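PDB 3SQR: laccase from Botrytis aclada, which oxidises phenolic substrates such as hydroquinones at the expense of dioxygen, using copper ions, and probably serves in lignin degradation and detoxification of lignin-derived products. Local coordinates for residues 225-230 with 234-239; 328-331 with 336-339. All blocks are in the same frame, centred on the assembly; numbering follows the deposited sequence.

Contact 1: 225-230 with 234-239; sequences LENTLM and NTFDCS. With NAG (2-acetamido-2-deoxy-beta-D-glucopyranose), chain K.
N227 and N234 both set CG opposite the backbone nitrogen (chi1 -151° and -155°), and these torsions send the two amides toward each other, between strand 227-230 and the loop that follows it. Their planes lie only 11° apart, yet the amides do not bond to each other; each takes a backbone carbonyl of the other segment. N227 ND2 donates to T235 O at 3.0 Å, with T235 O close to the N227 amide plane. In return N234 ND2 donates to T228 O, also at 3.0 Å; the acceptor is in the amide plane of N234, but the donor stands above the T228 carbonyl plane rather than on a lone pair.

The rotation of each amide is fixed by further partners. N234 OD1 accepts from T235 N and from K252 NZ, while N234 ND2 also reaches N342 O; N227 ND2 has a second acceptor in D82 OD2. A water lies 2.8 Å from both N227 OD1 and T235 O and bridges the segments.

F236 extends the contact toward the beginning of the strand. Its CD1 comes within 3.5 Å of N227 ND2 and its CE1 approaches E226 O; the side chains of N227 and F236 slide past each other in opposite directions, with N227 ND2 and E226 O oblique to the F236 ring. T235, whose CB is directed away from 225-230, donates through OG1 to O7 of a protein-attached NAG at 2.7 Å, and the sugar's C8 methyl rests against the F236 backbone.

H207 meets the F236 ring edge-to-face, and the C238-C246 disulfide ties the loop back on itself. Strand 227-230 forms an edge of the six-stranded sheet of the second multicopper oxidase domain, pairing antiparallel with strand 195-205 through backbone bonds from N227 to W205 and from L229 to Q203.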
loop_
_atom_site.group_PDB
_atom_site.type_symbol
_atom_site.label_atom_id
_atom_site.label_comp_id
_atom_site.label_asym_id
_atom_site.label_seq_id
_atom_site.Cartn_x
_atom_site.Cartn_y
_atom_site.Cartn_z
ATOM N N LEU A 225 -2.966 -19.358 0.830
ATOM C CA LEU A 225 -2.057 -19.326 1.982
ATOM C C LEU A 225 -2.752 -19.890 3.178
ATOM O O LEU A 225 -3.991 -20.073 3.233
ATOM C CB LEU A 225 -1.556 -17.890 2.229
ATOM C CG LEU A 225 -0.828 -17.272 1.043
ATOM C CD1 LEU A 225 -0.305 -15.900 1.372
ATOM C CD2 LEU A 225 0.286 -18.178 0.502
ATOM N N GLU A 226 -1.949 -20.162 4.202
ATOM C CA GLU A 226 -2.450 -20.996 5.302
ATOM C C GLU A 226 -3.310 -20.280 6.276
ATOM O O GLU A 226 -4.158 -20.868 6.922
ATOM C CB GLU A 226 -1.269 -21.592 6.030
ATOM C CG GLU A 226 -0.550 -22.701 5.298
ATOM C CD GLU A 226 0.324 -22.263 4.109
ATOM O OE1 GLU A 226 0.774 -21.106 4.051
ATOM O OE2 GLU A 226 0.511 -23.065 3.168
ATOM N N ASN A 227 -3.164 -18.971 6.399
ATOM C CA ASN A 227 -3.955 -18.287 7.371
ATOM C C ASN A 227 -4.073 -16.802 6.967
ATOM O O ASN A 227 -3.709 -16.444 5.844
ATOM C CB ASN A 227 -3.325 -18.400 8.765
ATOM C CG ASN A 227 -4.338 -18.348 9.866
ATOM O OD1 ASN A 227 -5.539 -18.367 9.636
ATOM N ND2 ASN A 227 -3.826 -18.277 11.143
ATOM N N THR A 228 -4.652 -16.028 7.855
ATOM C CA THR A 228 -4.709 -14.550 7.757
ATOM C C THR A 228 -4.274 -13.998 9.109
ATOM O O THR A 228 -4.320 -14.712 10.102
ATOM C CB THR A 228 -6.097 -14.042 7.412
ATOM O OG1 THR A 228 -6.980 -14.261 8.528
ATOM C CG2 THR A 228 -6.667 -14.766 6.136
ATOM N N LEU A 229 -3.900 -12.715 9.149
ATOM C CA LEU A 229 -3.610 -12.011 10.417
ATOM C C LEU A 229 -4.365 -10.743 10.436
ATOM O O LEU A 229 -4.541 -10.080 9.399
ATOM C CB LEU A 229 -2.153 -11.679 10.565
ATOM C CG LEU A 229 -1.162 -12.852 10.571
ATOM C CD1 LEU A 229 0.229 -12.325 10.555
ATOM C CD2 LEU A 229 -1.355 -13.717 11.755
ATOM N N MET A 230 -4.850 -10.420 11.635
ATOM C CA MET A 230 -5.437 -9.146 11.884
ATOM C C MET A 230 -4.579 -8.456 12.904
ATOM O O MET A 230 -4.433 -8.889 14.038
ATOM C CB MET A 230 -6.882 -9.273 12.405
ATOM C CG MET A 230 -7.556 -7.980 12.567
ATOM S SD MET A 230 -9.343 -8.110 12.928
ATOM C CE MET A 230 -9.987 -8.826 11.417
ATOM N N ASN A 234 -3.658 -14.076 14.836
ATOM C CA ASN A 234 -4.845 -14.837 14.639
ATOM C C ASN A 234 -4.715 -16.167 15.375
ATOM O O ASN A 234 -3.633 -16.506 15.866
ATOM C CB ASN A 234 -5.095 -15.117 13.152
ATOM C CG ASN A 234 -6.550 -15.356 12.825
ATOM O OD1 ASN A 234 -7.383 -15.514 13.716
ATOM N ND2 ASN A 234 -6.892 -15.293 11.515
ATOM N N THR A 235 -5.852 -16.828 15.525
ATOM C CA THR A 235 -5.880 -18.207 15.953
ATOM C C THR A 235 -5.359 -19.110 14.855
ATOM O O THR A 235 -5.283 -18.745 13.668
ATOM C CB THR A 235 -7.276 -18.611 16.295
ATOM O OG1 THR A 235 -8.184 -18.317 15.192
ATOM C CG2 THR A 235 -7.714 -17.953 17.564
ATOM N N PHE A 236 -4.972 -20.319 15.221
ATOM C CA PHE A 236 -4.776 -21.358 14.239
ATOM C C PHE A 236 -4.871 -22.692 15.002
ATOM O O PHE A 236 -4.299 -22.826 16.074
ATOM C CB PHE A 236 -3.427 -21.251 13.581
ATOM C CG PHE A 236 -3.262 -22.107 12.375
ATOM C CD1 PHE A 236 -3.896 -21.773 11.182
ATOM C CD2 PHE A 236 -2.427 -23.217 12.379
ATOM C CE1 PHE A 236 -3.737 -22.588 10.039
ATOM C CE2 PHE A 236 -2.276 -24.049 11.268
ATOM C CZ PHE A 236 -2.894 -23.715 10.071
ATOM N N ASP A 237 -5.549 -23.658 14.393
ATOM C CA ASP A 237 -5.737 -24.953 15.042
ATOM C C ASP A 237 -4.554 -25.826 14.773
ATOM O O ASP A 237 -4.364 -26.347 13.660
ATOM C CB ASP A 237 -7.031 -25.585 14.529
ATOM C CG ASP A 237 -7.382 -26.894 15.248
ATOM O OD1 ASP A 237 -6.564 -27.364 16.062
ATOM O OD2 ASP A 237 -8.518 -27.368 14.994
ATOM N N CYS A 238 -3.701 -25.956 15.773
ATOM C CA CYS A 238 -2.546 -26.817 15.688
ATOM C C CYS A 238 -2.818 -28.196 16.352
ATOM O O CYS A 238 -1.930 -29.032 16.356
ATOM C CB CYS A 238 -1.350 -26.189 16.401
ATOM S SG CYS A 238 -0.591 -24.857 15.437
ATOM N N SER A 239 -4.031 -28.390 16.865
ATOM C CA SER A 239 -4.374 -29.549 17.725
ATOM C C SER A 239 -4.191 -30.895 17.041
ATOM O O SER A 239 -3.804 -31.879 17.701
ATOM C CB SER A 239 -5.804 -29.441 18.250
ATOM O OG SER A 239 -6.758 -29.598 17.217
HETATM C C1 NAG K . -12.188 -21.051 12.131
HETATM C C2 NAG K . -11.959 -21.679 13.480
HETATM C C3 NAG K . -12.849 -22.939 13.623
HETATM C C4 NAG K . -14.282 -22.495 13.343
HETATM C C5 NAG K . -14.370 -21.964 11.928
HETATM C C6 NAG K . -15.769 -21.454 11.639
HETATM C C7 NAG K . -9.741 -21.172 14.333
HETATM C C8 NAG K . -8.295 -21.535 14.346
HETATM N N2 NAG K . -10.554 -21.950 13.586
HETATM O O3 NAG K . -12.703 -23.448 14.930
HETATM O O4 NAG K . -15.197 -23.545 13.404
HETATM O O5 NAG K . -13.559 -20.837 11.879
HETATM O O6 NAG K . -15.637 -20.674 10.482
HETATM O O7 NAG K . -10.122 -20.171 14.979
HETATM O O HOH W 1 -7.278 -18.931 11.756
#

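Contact 2: 328-331 with 336-339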
loop_
_atom_site.group_PDB
_atom_site.type_symbol
_atom_site.label_atom_id
_atom_site.label_comp_id
_atom_site.label_asym_id
_atom_site.label_seq_id
_atom_site.Cartn_x
_atom_site.Cartn_y
_atom_site.Cartn_z
ATOM N N GLY A 328 -12.846 -9.479 8.874
ATOM C CA GLY A 328 -12.121 -9.065 7.671
ATOM C C GLY A 328 -12.935 -9.301 6.414
ATOM O O GLY A 328 -12.718 -8.666 5.405
ATOM N N ASN A 329 -13.840 -10.286 6.459
ATOM C CA ASN A 329 -14.566 -10.727 5.249
ATOM C C ASN A 329 -13.643 -10.869 4.081
ATOM O O ASN A 329 -13.798 -10.221 3.039
ATOM C CB ASN A 329 -15.690 -9.777 4.914
ATOM C CG ASN A 329 -16.824 -9.848 5.888
ATOM O OD1 ASN A 329 -17.347 -10.945 6.172
ATOM N ND2 ASN A 329 -17.314 -8.712 6.294
ATOM N N TRP A 330 -12.731 -11.786 4.217
ATOM C CA TRP A 330 -11.876 -12.203 3.137
ATOM C C TRP A 330 -12.714 -12.439 1.883
ATOM O O TRP A 330 -13.700 -13.254 1.939
ATOM C CB TRP A 330 -11.188 -13.507 3.479
ATOM C CG TRP A 330 -10.314 -14.067 2.426
ATOM C CD1 TRP A 330 -10.694 -14.818 1.338
ATOM C CD2 TRP A 330 -8.939 -13.796 2.243
ATOM N NE1 TRP A 330 -9.630 -15.047 0.510
ATOM C CE2 TRP A 330 -8.536 -14.441 1.051
ATOM C CE3 TRP A 330 -7.966 -13.110 3.019
ATOM C CZ2 TRP A 330 -7.242 -14.386 0.583
ATOM C CZ3 TRP A 330 -6.677 -13.116 2.579
ATOM C CH2 TRP A 330 -6.319 -13.718 1.355
ATOM N N GLY A 331 -12.327 -11.779 0.788
ATOM C CA GLY A 331 -12.967 -11.983 -0.525
ATOM C C GLY A 331 -12.604 -13.305 -1.189
ATOM O O GLY A 331 -11.641 -13.390 -1.920
ATOM N N THR A 336 -7.913 -17.135 -3.090
ATOM C CA THR A 336 -8.109 -18.257 -2.169
ATOM C C THR A 336 -7.287 -18.073 -0.879
ATOM O O THR A 336 -6.219 -17.451 -0.888
ATOM C CB THR A 336 -7.647 -19.566 -2.774
ATOM O OG1 THR A 336 -6.299 -19.440 -3.215
ATOM C CG2 THR A 336 -8.563 -19.967 -4.011
ATOM N N ASN A 337 -7.836 -18.622 0.195
ATOM C CA ASN A 337 -7.131 -18.744 1.460
ATOM C C ASN A 337 -7.681 -20.007 2.150
ATOM O O ASN A 337 -8.891 -20.332 2.095
ATOM C CB ASN A 337 -7.371 -17.512 2.315
ATOM C CG ASN A 337 -6.480 -17.473 3.508
ATOM O OD1 ASN A 337 -5.300 -17.083 3.441
ATOM N ND2 ASN A 337 -7.020 -17.944 4.583
ATOM N N ASN A 338 -6.791 -20.657 2.869
ATOM C CA ASN A 338 -7.145 -21.892 3.546
ATOM C C ASN A 338 -8.020 -21.683 4.726
ATOM O O ASN A 338 -8.746 -22.603 5.141
ATOM C CB ASN A 338 -5.877 -22.596 4.007
ATOM C CG ASN A 338 -5.156 -23.301 2.913
ATOM O OD1 ASN A 338 -5.569 -23.295 1.746
ATOM N ND2 ASN A 338 -4.077 -23.975 3.286
ATOM N N GLU A 339 -8.045 -20.454 5.271
ATOM C CA GLU A 339 -8.805 -20.188 6.453
ATOM C C GLU A 339 -9.540 -18.862 6.316
ATOM O O GLU A 339 -9.575 -18.047 7.245
ATOM C CB GLU A 339 -7.850 -20.137 7.633
ATOM C CG GLU A 339 -7.038 -21.404 7.821
ATOM C CD GLU A 339 -7.861 -22.635 8.169
ATOM O OE1 GLU A 339 -9.013 -22.493 8.567
ATOM O OE2 GLU A 339 -7.337 -23.742 8.003
#
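W330 presents one face of its indole to N337, whose side chain crosses that of W330 at about a right angle. The touching atom is N337 CB: it lies 3.5 Å from W330 CE2 and 3.8 Å from the centroid of the six-membered ring, 24° off the ring normal, which identifies a CH-pi contact displaced toward the rim. The N337 amide plane is inclined 43° to the indole, so the two flat groups do not stack. CG of W330 is anti to the backbone N (chi1 178°), which carries the ring across to the other segment. T336 O approaches the same ring obliquely, 3.6 Å from CZ2.

No hydrogen bond joins 328-331 to 336-339 directly. The polar edge of the indole is satisfied just before the second segment, where W330 NE1 bonds to S335 O, so one side chain is held both by its face and by its N-H.

Both segments belong to the loop between strands 323-327 and 344-348, neighbours in the five-stranded sheet. G328 remains backbone-bonded to E277 and A343, and G331 to H275, while W330 and N337 both pack on T228 of edge strand 227-230.

Overall arrangement
Both contacts are partly buried and meet along strand 227-230, which contributes a segment to contact 1 and packs against contact 2. L225 O and N338 N, 2.9 Å apart, probably form a hydrogen bond between them. Their chemistry differs: contact 1 relies on reciprocal amide-to-carbonyl bonds, a water and a glycan, whereas contact 2 has no hydrogen bond across its segments and rests on an indole face against a CB, with a carbonyl oxygen beside the ring. N227 and N234 in contact 1 and W330 in contact 2 are buried; of the residues that touch, T336 of contact 2 is the exposed one. Contact 1 joins the edge strand of the six-stranded sheet to the loop after it; contact 2 belongs to a connection in the five-stranded one.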